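Local coordinates for protein cryptochrome DASH (Arabidopsis thaliana, PDB 2J4D) that repairs cyclobutane pyrimidine dimers in single-stranded DNA, carries FAD with a folate light antenna, and may also serve as a photoreceptor, at residues I4-A9 and E13-V18; D104-L109 and G227-L232. All blocks are in the same frame, centred on the assembly; numbering follows the deposited sequence.

Interaction 1: I4-A9 and E13-V18; sequences IHRVPA and EEIDSV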
loop_
_atom_site.group_PDB
_atom_site.type_symbol
_atom_site.label_atom_id
_atom_site.label_comp_id
_atom_site.label_asym_id
_atom_site.label_seq_id
_atom_site.Cartn_x
_atom_site.Cartn_y
_atom_site.Cartn_z
ATOM N N ILE A 4 -1.821 -13.281 18.269
ATOM C CA ILE A 4 -1.738 -12.247 17.264
ATOM C C ILE A 4 -0.525 -11.407 17.613
ATOM O O ILE A 4 -0.288 -11.090 18.777
ATOM C CB ILE A 4 -3.014 -11.378 17.244
ATOM C CG1 ILE A 4 -3.490 -11.115 18.675
ATOM C CG2 ILE A 4 -4.095 -12.068 16.416
ATOM C CD1 ILE A 4 -4.905 -10.567 18.776
ATOM N N HIS A 5 0.261 -11.085 16.597
ATOM C CA HIS A 5 1.457 -10.282 16.776
ATOM C C HIS A 5 1.162 -8.903 16.215
ATOM O O HIS A 5 0.943 -8.755 15.014
ATOM C CB HIS A 5 2.611 -10.925 16.016
ATOM C CG HIS A 5 2.702 -12.404 16.218
ATOM N ND1 HIS A 5 2.882 -13.291 15.176
ATOM C CD2 HIS A 5 2.604 -13.157 17.340
ATOM C CE1 HIS A 5 2.889 -14.525 15.649
ATOM N NE2 HIS A 5 2.721 -14.471 16.958
ATOM N N ARG A 6 1.116 -7.904 17.090
ATOM C CA ARG A 6 0.865 -6.534 16.660
ATOM C C ARG A 6 2.053 -6.056 15.835
ATOM O O ARG A 6 3.199 -6.325 16.187
ATOM C CB ARG A 6 0.734 -5.592 17.861
ATOM C CG ARG A 6 -0.644 -5.481 18.481
ATOM C CD ARG A 6 -0.698 -4.242 19.379
ATOM N NE ARG A 6 -1.853 -3.396 19.078
ATOM C CZ ARG A 6 -1.851 -2.068 19.160
ATOM N NH1 ARG A 6 -0.751 -1.426 19.531
ATOM N NH2 ARG A 6 -2.946 -1.376 18.864
ATOM N N VAL A 7 1.788 -5.358 14.736
ATOM C CA VAL A 7 2.873 -4.805 13.928
ATOM C C VAL A 7 2.544 -3.329 13.811
ATOM O O VAL A 7 1.510 -2.968 13.249
ATOM C CB VAL A 7 2.935 -5.405 12.508
ATOM C CG1 VAL A 7 4.181 -4.859 11.766
ATOM C CG2 VAL A 7 2.986 -6.919 12.578
ATOM N N PRO A 8 3.377 -2.456 14.399
ATOM C CA PRO A 8 4.594 -2.765 15.166
ATOM C C PRO A 8 4.198 -3.377 16.512
ATOM O O PRO A 8 3.040 -3.272 16.921
ATOM C CB PRO A 8 5.250 -1.401 15.331
ATOM C CG PRO A 8 4.059 -0.477 15.439
ATOM C CD PRO A 8 3.131 -1.003 14.358
ATOM N N ALA A 9 5.146 -4.003 17.200
ATOM C CA ALA A 9 4.841 -4.632 18.487
ATOM C C ALA A 9 4.937 -3.654 19.658
ATOM O O ALA A 9 4.667 -4.011 20.804
ATOM C CB ALA A 9 5.772 -5.827 18.718
ATOM N N GLU A 13 2.429 3.686 24.461
ATOM C CA GLU A 13 3.296 4.754 24.946
ATOM C C GLU A 13 4.557 4.831 24.108
ATOM O O GLU A 13 5.055 5.917 23.820
ATOM C CB GLU A 13 3.686 4.540 26.410
ATOM C CG GLU A 13 2.542 4.717 27.382
ATOM C CD GLU A 13 1.706 3.464 27.521
ATOM O OE1 GLU A 13 0.462 3.579 27.575
ATOM O OE2 GLU A 13 2.296 2.364 27.585
ATOM N N GLU A 14 5.085 3.670 23.734
ATOM C CA GLU A 14 6.288 3.619 22.917
ATOM C C GLU A 14 6.016 4.239 21.555
ATOM O O GLU A 14 6.846 4.969 21.020
ATOM C CB GLU A 14 6.740 2.181 22.720
ATOM C CG GLU A 14 7.248 1.512 23.977
ATOM C CD GLU A 14 7.733 0.110 23.703
ATOM O OE1 GLU A 14 6.921 -0.717 23.243
ATOM O OE2 GLU A 14 8.928 -0.163 23.942
ATOM N N ILE A 15 4.852 3.929 20.991
ATOM C CA ILE A 15 4.490 4.480 19.695
ATOM C C ILE A 15 4.401 5.992 19.809
ATOM O O ILE A 15 4.913 6.710 18.961
ATOM C CB ILE A 15 3.140 3.917 19.192
ATOM C CG1 ILE A 15 3.295 2.439 18.835
ATOM C CG2 ILE A 15 2.662 4.701 17.971
ATOM C CD1 ILE A 15 1.991 1.778 18.418
ATOM N N ASP A 16 3.769 6.488 20.869
ATOM C CA ASP A 16 3.650 7.933 21.020
ATOM C C ASP A 16 4.987 8.655 21.206
ATOM O O ASP A 16 5.181 9.744 20.664
ATOM C CB ASP A 16 2.703 8.284 22.174
ATOM C CG ASP A 16 1.253 7.959 21.856
ATOM O OD1 ASP A 16 0.894 7.953 20.657
ATOM O OD2 ASP A 16 0.468 7.726 22.802
ATOM N N SER A 17 5.916 8.065 21.956
ATOM C CA SER A 17 7.197 8.736 22.164
ATOM C C SER A 17 8.075 8.676 20.915
ATOM O O SER A 17 8.806 9.623 20.618
ATOM C CB SER A 17 7.946 8.142 23.364
ATOM O OG SER A 17 8.266 6.783 23.147
ATOM N N VAL A 18 8.005 7.564 20.187
ATOM C CA VAL A 18 8.791 7.421 18.965
ATOM C C VAL A 18 8.280 8.404 17.909
ATOM O O VAL A 18 9.065 9.017 17.190
ATOM C CB VAL A 18 8.712 5.981 18.403
ATOM C CG1 VAL A 18 9.327 5.925 17.011
ATOM C CG2 VAL A 18 9.457 5.034 19.328
#

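Interaction 2: D104-L109 and G227-L232; sequences DLRKNL and GDVPTL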
loop_
_atom_site.group_PDB
_atom_site.type_symbol
_atom_site.label_atom_id
_atom_site.label_comp_id
_atom_site.label_asym_id
_atom_site.label_seq_id
_atom_site.Cartn_x
_atom_site.Cartn_y
_atom_site.Cartn_z
ATOM N N ASP A 104 -5.762 8.437 13.551
ATOM C CA ASP A 104 -4.405 8.907 13.809
ATOM C C ASP A 104 -4.067 10.211 13.079
ATOM O O ASP A 104 -3.382 11.079 13.636
ATOM C CB ASP A 104 -3.402 7.810 13.429
ATOM C CG ASP A 104 -1.975 8.149 13.832
ATOM O OD1 ASP A 104 -1.708 8.270 15.048
ATOM O OD2 ASP A 104 -1.119 8.290 12.931
ATOM N N LEU A 105 -4.534 10.351 11.841
ATOM C CA LEU A 105 -4.265 11.570 11.082
ATOM C C LEU A 105 -4.917 12.766 11.779
ATOM O O LEU A 105 -4.297 13.815 11.935
ATOM C CB LEU A 105 -4.800 11.452 9.645
ATOM C CG LEU A 105 -4.674 12.710 8.768
ATOM C CD1 LEU A 105 -3.215 13.177 8.690
ATOM C CD2 LEU A 105 -5.199 12.394 7.363
ATOM N N ARG A 106 -6.169 12.616 12.188
ATOM C CA ARG A 106 -6.836 13.710 12.888
ATOM C C ARG A 106 -6.018 14.072 14.132
ATOM O O ARG A 106 -5.772 15.238 14.406
ATOM C CB ARG A 106 -8.257 13.301 13.291
ATOM C CG ARG A 106 -8.894 14.203 14.352
ATOM C CD ARG A 106 -10.366 13.863 14.554
ATOM N NE ARG A 106 -11.195 14.452 13.504
ATOM C CZ ARG A 106 -12.464 14.128 13.265
ATOM N NH1 ARG A 106 -13.076 13.202 13.997
ATOM N NH2 ARG A 106 -13.130 14.749 12.300
ATOM N N LYS A 107 -5.595 13.062 14.879
ATOM C CA LYS A 107 -4.811 13.298 16.083
ATOM C C LYS A 107 -3.523 14.066 15.788
ATOM O O LYS A 107 -3.196 15.036 16.475
ATOM C CB LYS A 107 -4.484 11.962 16.751
ATOM C CG LYS A 107 -3.482 12.044 17.886
ATOM C CD LYS A 107 -3.300 10.677 18.530
ATOM C CE LYS A 107 -1.838 10.398 18.863
ATOM N NZ LYS A 107 -1.666 9.065 19.513
ATOM N N ASN A 108 -2.788 13.641 14.767
ATOM C CA ASN A 108 -1.535 14.307 14.432
ATOM C C ASN A 108 -1.734 15.704 13.851
ATOM O O ASN A 108 -0.887 16.583 14.034
ATOM C CB ASN A 108 -0.711 13.435 13.482
ATOM C CG ASN A 108 -0.173 12.199 14.171
ATOM O OD1 ASN A 108 0.269 12.277 15.318
ATOM N ND2 ASN A 108 -0.197 11.060 13.486
ATOM N N LEU A 109 -2.846 15.917 13.154
ATOM C CA LEU A 109 -3.119 17.242 12.610
ATOM C C LEU A 109 -3.437 18.164 13.789
ATOM O O LEU A 109 -2.977 19.311 13.846
ATOM C CB LEU A 109 -4.298 17.192 11.632
ATOM C CG LEU A 109 -3.951 16.590 10.265
ATOM C CD1 LEU A 109 -5.221 16.396 9.448
ATOM C CD2 LEU A 109 -2.982 17.510 9.539
ATOM N N GLY A 227 -16.980 16.214 11.956
ATOM C CA GLY A 227 -17.368 14.885 11.517
ATOM C C GLY A 227 -16.828 13.714 12.315
ATOM O O GLY A 227 -15.694 13.743 12.789
ATOM N N ASP A 228 -17.639 12.675 12.468
ATOM C CA ASP A 228 -17.199 11.489 13.192
ATOM C C ASP A 228 -16.464 10.592 12.211
ATOM O O ASP A 228 -16.703 10.663 11.006
ATOM C CB ASP A 228 -18.383 10.682 13.739
ATOM C CG ASP A 228 -19.308 11.502 14.607
ATOM O OD1 ASP A 228 -18.848 12.501 15.202
ATOM O OD2 ASP A 228 -20.497 11.129 14.704
ATOM N N VAL A 229 -15.568 9.756 12.719
ATOM C CA VAL A 229 -14.879 8.813 11.849
ATOM C C VAL A 229 -15.993 7.819 11.569
ATOM O O VAL A 229 -16.682 7.380 12.489
ATOM C CB VAL A 229 -13.738 8.097 12.582
ATOM C CG1 VAL A 229 -13.118 7.036 11.678
ATOM C CG2 VAL A 229 -12.697 9.108 13.015
ATOM N N PRO A 230 -16.204 7.457 10.300
ATOM C CA PRO A 230 -17.285 6.506 10.050
ATOM C C PRO A 230 -16.978 5.138 10.632
ATOM O O PRO A 230 -15.834 4.830 10.965
ATOM C CB PRO A 230 -17.370 6.484 8.529
ATOM C CG PRO A 230 -15.928 6.610 8.138
ATOM C CD PRO A 230 -15.435 7.716 9.070
ATOM N N THR A 231 -18.016 4.331 10.784
ATOM C CA THR A 231 -17.850 2.986 11.298
ATOM C C THR A 231 -18.054 2.090 10.096
ATOM O O THR A 231 -18.831 2.417 9.197
ATOM C CB THR A 231 -18.917 2.635 12.358
ATOM O OG1 THR A 231 -20.211 2.566 11.738
ATOM C CG2 THR A 231 -18.934 3.678 13.460
ATOM N N LEU A 232 -17.359 0.963 10.066
ATOM C CA LEU A 232 -17.501 0.051 8.955
ATOM C C LEU A 232 -18.959 -0.340 8.770
ATOM O O LEU A 232 -19.440 -0.452 7.641
ATOM C CB LEU A 232 -16.643 -1.193 9.176
ATOM C CG LEU A 232 -15.137 -0.922 9.150
ATOM C CD1 LEU A 232 -14.376 -2.245 9.250
ATOM C CD2 LEU A 232 -14.768 -0.193 7.863
#

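Interaction 1: I4-A9 and E13-V18
Ile15 of the helix reaches back to Arg6 in the preceding strand and to Pro8 just after it, and the contact rests on its outermost methyl. Ile15 CD1 lies 4.3 Å from Pro8 CG, a plain apolar touch with the proline ring. Ile15 CD1 is also 4.4 Å from Arg6 NH1 and meets the guanidinium obliquely. The isoleucine chain is extended, with CD1 anti to CA (chi2 176°), which carries the methyl away from the helix backbone, toward the strand end. The nearest CA atoms, those of Pro8 and Ile15, are 8.5 Å apart.

The peptide bond between Val7 and Pro8 is cis, a kink where the strand ends. The charge of Arg6 is answered elsewhere: its NH1 forms a salt bridge with Glu12 at the start of the helix. On the side facing helices 252-265 and 289-293, Pro8 packs on Glu261 of the first and Trp291 of the second, and Ile15 on Ser253 of the first.

Strand 4-7 thus leads through a short loop, with its cis proline, into helix 12-26, and the isoleucine closes the bend between them. The strand pairs in parallel with 245-248, and the side chain of Pro8 lies about 12 Å from the bound FAD, next to the FAD-binding part of the photolyase/cryptochrome fold.

Interaction 2: D104-L109 and G227-L232
The guanidinium of Arg106 presents its end, through NH1 and NH2, to the carbonyl oxygen of Gly227, which lies almost in its plane. The two nitrogens share this one acceptor, with Gly227 O at 2.9 Å from Arg106 NH1 and at 2.8 Å from Arg106 NH2. NH1 comes nearly in line with the C=O bond, whereas NH2 arrives at more of a bend and tilted from the carbonyl plane. Because both N-H groups converge on a single atom, neither bond is straight; the angles at hydrogen are 139° and 147°. Val229 CG2 comes to the same group obliquely, 4.2 Å from Arg106 NH1.

The arginine leaves the helix extended and then bends at chi3 (-80°), bringing its flat end round to the loop. Further bonds fix how that end is turned: NH2 also donates to Leu116 O, and NE makes a weak bond to Asn115 OD1. Three nitrogens are thus engaged.

Trp226 also touches the Arg106 side chain, and Val229 sits on Met99 and Val103 of the helix and on Ile118 of the strand. The loop therefore runs along the seam between helix 92-111 and strand 117-120, an outermost strand of the five-stranded parallel sheet of the photolyase alpha/beta domain.

In the fold
In this pair the buried contact is mostly van der Waals and the surface one is led by hydrogen bonds. Interaction 1 is local, between elements only a few residues apart in sequence, and apolar in the main, with a methyl against a proline ring and beside a guanidinium; interaction 2 joins segments 118 residues apart through directed bonds to a backbone carbonyl. Their centres are about 19 Å apart, yet they meet: Asp16 OD1 and Lys107 NZ form a 3.0 Å salt bridge. Ser253 of helix 252-265 touches Ile15 and also bonds to Asp104. Helix 12-26 is thereby joined to helix 92-111 of the alpha/beta domain, directly by the salt bridge and indirectly through helix 252-265.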